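Local coordinates for protein hypothetic aldehyde deformylating oxygenase (Sulfolobus tokodaii, PDB 5UXG) that binds iron through carboxylate and histidine ligands and is probably an oxidoreductase, perhaps an aldehyde deformylating oxygenase, at residues N4-P9 and F68-L73; R97-I102 and L155-E160. All coordinates share one frame; numbering follows the deposited sequence.

How the interactions relate
Interactions 1 and 2 lie on opposite sides of the centre of an all-helical chain. Their centres are 40 Å apart and their nearest atoms about 22 Å apart, so they do not touch. Interaction 1 joins the loop before helix 10-23 to the loop after helix 49-67, away from the iron ligands. Interaction 2 joins the start of helix 98-128 to the link between helices 132-155 and 159-179. It is the nearer to the metal: the side chain of L155 is about 8 Å from that of E111 and about 9 Å from that of H148, both iron ligands. The two follow in series along the chain.

Interaction 1. Residues N4-P9 and F68-L73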
loop_
_atom_site.group_PDB
_atom_site.type_symbol
_atom_site.label_atom_id
_atom_site.label_comp_id
_atom_site.label_asym_id
_atom_site.label_seq_id
_atom_site.Cartn_x
_atom_site.Cartn_y
_atom_site.Cartn_z
ATOM N N ASN A 4 20.649 0.407 14.873
ATOM C CA ASN A 4 19.930 -0.373 15.891
ATOM C C ASN A 4 18.811 -1.265 15.364
ATOM O O ASN A 4 18.004 -1.771 16.110
ATOM C CB ASN A 4 19.409 0.520 17.008
ATOM C CG ASN A 4 18.434 1.581 16.501
ATOM O OD1 ASN A 4 18.542 2.024 15.363
ATOM N ND2 ASN A 4 17.513 2.006 17.362
ATOM N N TRP A 5 18.857 -1.559 14.078
ATOM C CA TRP A 5 17.876 -2.488 13.498
ATOM C C TRP A 5 18.007 -3.843 14.140
ATOM O O TRP A 5 17.038 -4.419 14.631
ATOM C CB TRP A 5 18.089 -2.625 11.995
ATOM C CG TRP A 5 17.333 -3.770 11.388
ATOM C CD1 TRP A 5 17.860 -4.963 10.944
ATOM C CD2 TRP A 5 15.918 -3.863 11.177
ATOM N NE1 TRP A 5 16.863 -5.779 10.473
ATOM C CE2 TRP A 5 15.657 -5.145 10.633
ATOM C CE3 TRP A 5 14.832 -3.008 11.443
ATOM C CZ2 TRP A 5 14.385 -5.583 10.315
ATOM C CZ3 TRP A 5 13.584 -3.434 11.119
ATOM C CH2 TRP A 5 13.355 -4.709 10.544
ATOM N N PHE A 6 19.234 -4.365 14.092
ATOM C CA PHE A 6 19.448 -5.723 14.523
ATOM C C PHE A 6 19.236 -5.955 16.039
ATOM O O PHE A 6 18.819 -7.042 16.429
ATOM C CB PHE A 6 20.808 -6.248 13.995
ATOM C CG PHE A 6 20.810 -6.594 12.488
ATOM C CD1 PHE A 6 20.002 -7.610 11.983
ATOM C CD2 PHE A 6 21.597 -5.888 11.608
ATOM C CE1 PHE A 6 20.015 -7.937 10.636
ATOM C CE2 PHE A 6 21.598 -6.214 10.265
ATOM C CZ PHE A 6 20.791 -7.213 9.784
ATOM N N SER A 7 19.418 -4.910 16.877
ATOM C CA SER A 7 19.169 -4.978 18.309
ATOM C C SER A 7 17.687 -4.856 18.691
ATOM O O SER A 7 17.301 -5.018 19.837
ATOM C CB SER A 7 20.024 -3.905 19.013
ATOM O OG SER A 7 19.844 -2.641 18.414
ATOM N N THR A 8 16.854 -4.547 17.706
ATOM C CA THR A 8 15.418 -4.629 17.829
ATOM C C THR A 8 14.946 -6.085 18.025
ATOM O O THR A 8 15.439 -7.025 17.349
ATOM C CB THR A 8 14.768 -3.927 16.588
ATOM O OG1 THR A 8 15.332 -2.602 16.412
ATOM C CG2 THR A 8 13.272 -3.836 16.686
ATOM N N PRO A 9 13.991 -6.316 18.950
ATOM C CA PRO A 9 13.529 -7.690 19.160
ATOM C C PRO A 9 13.079 -8.416 17.887
ATOM O O PRO A 9 12.463 -7.821 16.990
ATOM C CB PRO A 9 12.337 -7.536 20.109
ATOM C CG PRO A 9 12.538 -6.249 20.786
ATOM C CD PRO A 9 13.251 -5.360 19.802
ATOM N N PHE A 68 16.749 -2.597 3.436
ATOM C CA PHE A 68 16.828 -4.007 3.811
ATOM C C PHE A 68 17.908 -4.805 3.107
ATOM O O PHE A 68 17.817 -6.039 3.115
ATOM C CB PHE A 68 15.450 -4.678 3.643
ATOM C CG PHE A 68 14.435 -4.218 4.642
ATOM C CD1 PHE A 68 14.539 -4.615 5.976
ATOM C CD2 PHE A 68 13.396 -3.322 4.287
ATOM C CE1 PHE A 68 13.614 -4.195 6.926
ATOM C CE2 PHE A 68 12.488 -2.908 5.226
ATOM C CZ PHE A 68 12.592 -3.326 6.551
ATOM N N LYS A 69 18.936 -4.144 2.605
ATOM C CA LYS A 69 20.124 -4.830 1.959
ATOM C C LYS A 69 20.714 -5.998 2.744
ATOM O O LYS A 69 21.015 -7.057 2.182
ATOM C CB LYS A 69 21.295 -3.857 1.737
ATOM C CG LYS A 69 21.101 -2.786 0.683
ATOM C CD LYS A 69 20.620 -3.394 -0.626
ATOM C CE LYS A 69 20.634 -2.387 -1.764
ATOM N NZ LYS A 69 20.429 -3.152 -3.008
ATOM N N GLU A 70 20.909 -5.767 4.037
ATOM C CA GLU A 70 21.515 -6.741 4.926
ATOM C C GLU A 70 20.469 -7.632 5.574
ATOM O O GLU A 70 20.832 -8.551 6.300
ATOM C CB GLU A 70 22.335 -6.028 5.985
ATOM C CG GLU A 70 23.435 -5.182 5.361
ATOM C CD GLU A 70 24.503 -4.785 6.341
ATOM O OE1 GLU A 70 24.239 -4.730 7.579
ATOM O OE2 GLU A 70 25.619 -4.526 5.863
ATOM N N ASP A 71 19.182 -7.408 5.291
ATOM C CA ASP A 71 18.128 -8.223 5.856
ATOM C C ASP A 71 16.973 -8.311 4.847
ATOM O O ASP A 71 15.864 -7.759 5.039
ATOM C CB ASP A 71 17.733 -7.675 7.234
ATOM C CG ASP A 71 16.929 -8.641 8.050
ATOM O OD1 ASP A 71 16.677 -9.803 7.625
ATOM O OD2 ASP A 71 16.525 -8.229 9.164
ATOM N N PRO A 72 17.253 -8.956 3.701
ATOM C CA PRO A 72 16.320 -8.857 2.565
ATOM C C PRO A 72 14.867 -9.298 2.749
ATOM O O PRO A 72 14.552 -10.221 3.497
ATOM C CB PRO A 72 16.987 -9.747 1.491
ATOM C CG PRO A 72 18.436 -9.731 1.814
ATOM C CD PRO A 72 18.480 -9.701 3.326
ATOM N N LEU A 73 13.987 -8.615 2.015
ATOM C CA LEU A 73 12.555 -8.865 2.045
ATOM C C LEU A 73 12.174 -10.001 1.122
ATOM O O LEU A 73 11.052 -10.395 1.125
ATOM C CB LEU A 73 11.752 -7.619 1.630
ATOM C CG LEU A 73 11.845 -6.379 2.529
ATOM C CD1 LEU A 73 10.901 -5.259 2.034
ATOM C CD2 LEU A 73 11.575 -6.806 3.960
#
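W5 meets F68 and D71 where two type I beta turns face each other at one end of the ferritin-like helical bundle expected of this family. One turn runs from W5 to T8, just before helix 10-23. The other runs from F68 to D71, just after helix 49-67. The compact part of the contact is aromatic. F68 turns its edge to the face of the six-membered ring of W5 in a T-shaped stack, with planes at 80° and centroids 5.4 Å apart. The touching edge atom is F68 CE1, 3.7 Å from W5 CH2. Both residues are buried, and helix 10-23 packs on them: W5 touches R13 and I16, while F68 touches K17 and S20. L73 CD2 lies over one face of the F68 ring, offset toward its rim.

The other side is looser. F6 and E70 are exposed there. The F6 ring presents its edge to the backbone of E70, with F6 CZ 3.7 Å from E70 O. The E70 side chain runs extended beyond CG and crosses F6 at about a right angle. Its carboxylate gets no closer than E70 OE1 to F6 CE2, 4.0 Å. The F6 ring also bears on its neighbour in sequence, since W5 CD1 sits over the centre of one face.

D71 stands between the two sides. Its CG is anti to the backbone N (chi1 -164°), which carries the carboxylate toward the indole. D71 OD1 makes a salt bridge with K17, so the two carboxylate oxygens have different partners. D71 OD2 takes the indole N-H of W5 through its anti lone pair and lies almost in the ring plane. That bond, W5 NE1 to D71 OD2, is 2.8 Å long with an N-H...O angle of 157°.

Interaction 2. Residues R97-I102 and L155-E160; sequences RWRENI and LIEDKE
E100 OE2 accepts two backbone hydrogen bonds, from E157 N at 2.8 Å and D158 N at 2.9 Å. The donors come from opposite faces of the carboxylate plane, both on the syn side. The E100 chain bends at chi2 (-80°) to get there. E100 OE1 is buried against I156 and has no polar partner. R99 adds another bond to the backbone: R99 NE gives a nearly straight bond to L155 O, 2.8 Å away and in the guanidinium plane.

Ionic pairs come next. R99 NH2 bridges to E100 OE2 at 3.3 Å. E157 OE2 lies over a face of the R99 guanidinium, a long pairing in which no N-H points at the oxygen. R97 NH2 makes a hydrogen-bonded salt bridge to D158 OD2 at 2.9 Å, and a water links R97 NH1 to the same oxygen.

In apolar packing, R99 CG and CD lie against L155 CD2, with R99 CD 4.1 Å from L155 CD2. A leucine in place of R99 would probably leave L155 O without this donor and the E100 and E157 carboxylates without their shared positive charge.

The salt-bridge network ties one helix start to the N-cap of helix 159-179, D158, in a bundle consistent with the ferritin-like fold.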
loop_
_atom_site.group_PDB
_atom_site.type_symbol
_atom_site.label_atom_id
_atom_site.label_comp_id
_atom_site.label_asym_id
_atom_site.label_seq_id
_atom_site.Cartn_x
_atom_site.Cartn_y
_atom_site.Cartn_z
ATOM N N ARG A 97 -12.441 0.493 -18.725
ATOM C CA ARG A 97 -12.542 1.595 -17.785
ATOM C C ARG A 97 -11.299 1.608 -16.891
ATOM O O ARG A 97 -11.395 1.585 -15.668
ATOM C CB ARG A 97 -13.807 1.476 -16.941
ATOM C CG ARG A 97 -15.087 1.423 -17.766
ATOM C CD ARG A 97 -16.324 1.499 -16.896
ATOM N NE ARG A 97 -16.549 2.836 -16.342
ATOM C CZ ARG A 97 -17.667 3.202 -15.728
ATOM N NH1 ARG A 97 -18.650 2.342 -15.630
ATOM N NH2 ARG A 97 -17.830 4.445 -15.269
ATOM N N TRP A 98 -10.130 1.685 -17.506
ATOM C CA TRP A 98 -8.882 1.568 -16.742
ATOM C C TRP A 98 -8.647 2.689 -15.760
ATOM O O TRP A 98 -8.113 2.455 -14.665
ATOM C CB TRP A 98 -7.663 1.490 -17.656
ATOM C CG TRP A 98 -7.485 2.513 -18.654
ATOM C CD1 TRP A 98 -7.936 2.459 -19.952
ATOM C CD2 TRP A 98 -6.748 3.733 -18.543
ATOM N NE1 TRP A 98 -7.556 3.584 -20.630
ATOM C CE2 TRP A 98 -6.834 4.386 -19.793
ATOM C CE3 TRP A 98 -6.077 4.369 -17.497
ATOM C CZ2 TRP A 98 -6.240 5.607 -20.040
ATOM C CZ3 TRP A 98 -5.506 5.604 -17.738
ATOM C CH2 TRP A 98 -5.564 6.192 -19.001
ATOM N N ARG A 99 -9.044 3.896 -16.131
ATOM C CA ARG A 99 -8.825 5.054 -15.271
ATOM C C ARG A 99 -9.631 4.905 -13.956
ATOM O O ARG A 99 -9.076 4.903 -12.866
ATOM C CB ARG A 99 -9.180 6.330 -16.006
ATOM C CG ARG A 99 -8.625 7.592 -15.354
ATOM C CD ARG A 99 -9.203 8.929 -15.873
ATOM N NE ARG A 99 -10.607 8.973 -15.538
ATOM C CZ ARG A 99 -11.607 8.571 -16.317
ATOM N NH1 ARG A 99 -11.405 8.171 -17.573
ATOM N NH2 ARG A 99 -12.834 8.595 -15.823
ATOM N N GLU A 100 -10.927 4.690 -14.093
ATOM C CA GLU A 100 -11.788 4.446 -12.925
ATOM C C GLU A 100 -11.364 3.193 -12.142
ATOM O O GLU A 100 -11.458 3.177 -10.876
ATOM C CB GLU A 100 -13.245 4.291 -13.357
ATOM C CG GLU A 100 -13.906 5.495 -14.006
ATOM C CD GLU A 100 -14.370 6.526 -13.020
ATOM O OE1 GLU A 100 -14.185 6.323 -11.778
ATOM O OE2 GLU A 100 -14.913 7.543 -13.505
ATOM N N ASN A 101 -10.983 2.126 -12.856
ATOM C CA ASN A 101 -10.677 0.837 -12.219
ATOM C C ASN A 101 -9.392 0.897 -11.411
ATOM O O ASN A 101 -9.338 0.420 -10.255
ATOM C CB ASN A 101 -10.602 -0.297 -13.236
ATOM C CG ASN A 101 -12.001 -0.747 -13.707
ATOM O OD1 ASN A 101 -13.010 -0.407 -13.084
ATOM N ND2 ASN A 101 -12.063 -1.504 -14.828
ATOM N N ILE A 102 -8.374 1.509 -11.997
ATOM C CA ILE A 102 -7.129 1.760 -11.249
ATOM C C ILE A 102 -7.347 2.729 -10.096
ATOM O O ILE A 102 -6.845 2.500 -8.988
ATOM C CB ILE A 102 -5.993 2.261 -12.217
ATOM C CG1 ILE A 102 -5.679 1.174 -13.241
ATOM C CG2 ILE A 102 -4.782 2.663 -11.389
ATOM C CD1 ILE A 102 -4.851 1.677 -14.389
ATOM N N LEU A 155 -9.183 11.516 -10.552
ATOM C CA LEU A 155 -9.381 10.635 -11.689
ATOM C C LEU A 155 -10.826 10.063 -11.810
ATOM O O LEU A 155 -11.199 9.508 -12.835
ATOM C CB LEU A 155 -8.396 9.480 -11.643
ATOM C CG LEU A 155 -6.914 9.801 -11.719
ATOM C CD1 LEU A 155 -6.120 8.522 -11.434
ATOM C CD2 LEU A 155 -6.503 10.303 -13.092
ATOM N N ILE A 156 -11.584 10.129 -10.723
ATOM C CA ILE A 156 -12.950 9.569 -10.709
ATOM C C ILE A 156 -13.991 10.548 -11.273
ATOM O O ILE A 156 -14.143 11.676 -10.804
ATOM C CB ILE A 156 -13.330 9.171 -9.265
ATOM C CG1 ILE A 156 -12.420 8.003 -8.826
ATOM C CG2 ILE A 156 -14.794 8.766 -9.200
ATOM C CD1 ILE A 156 -12.361 7.777 -7.336
ATOM N N GLU A 157 -14.728 10.097 -12.266
ATOM C CA GLU A 157 -15.788 10.908 -12.835
ATOM C C GLU A 157 -17.172 10.298 -12.462
ATOM O O GLU A 157 -18.022 10.992 -11.913
ATOM C CB GLU A 157 -15.517 11.003 -14.340
ATOM C CG GLU A 157 -14.046 11.437 -14.535
ATOM C CD GLU A 157 -13.787 12.377 -15.695
ATOM O OE1 GLU A 157 -13.493 13.565 -15.414
ATOM O OE2 GLU A 157 -13.846 11.936 -16.868
ATOM N N ASP A 158 -17.314 8.990 -12.637
ATOM C CA ASP A 158 -18.540 8.296 -12.318
ATOM C C ASP A 158 -18.615 7.950 -10.820
ATOM O O ASP A 158 -18.125 6.886 -10.412
ATOM C CB ASP A 158 -18.579 7.036 -13.162
ATOM C CG ASP A 158 -19.950 6.304 -13.139
ATOM O OD1 ASP A 158 -20.734 6.409 -12.175
ATOM O OD2 ASP A 158 -20.194 5.559 -14.097
ATOM N N LYS A 159 -19.281 8.797 -10.051
ATOM C CA LYS A 159 -19.283 8.621 -8.584
ATOM C C LYS A 159 -19.913 7.312 -8.110
ATOM O O LYS A 159 -19.403 6.672 -7.192
ATOM C CB LYS A 159 -19.941 9.804 -7.875
ATOM C CG LYS A 159 -19.245 11.159 -7.976
ATOM C CD LYS A 159 -20.059 12.223 -7.275
ATOM C CE LYS A 159 -19.562 13.601 -7.645
ATOM N NZ LYS A 159 -19.774 14.537 -6.505
ATOM N N GLU A 160 -21.055 6.936 -8.689
ATOM C CA GLU A 160 -21.745 5.670 -8.330
ATOM C C GLU A 160 -20.898 4.449 -8.627
ATOM O O GLU A 160 -20.779 3.519 -7.809
ATOM C CB GLU A 160 -23.143 5.615 -9.032
ATOM C CG GLU A 160 -23.858 4.252 -8.981
ATOM C CD GLU A 160 -25.331 4.299 -9.473
ATOM O OE1 GLU A 160 -25.792 5.401 -9.893
ATOM O OE2 GLU A 160 -26.041 3.235 -9.448
HETATM O O HOH W 1 -21.251 2.922 -14.473
#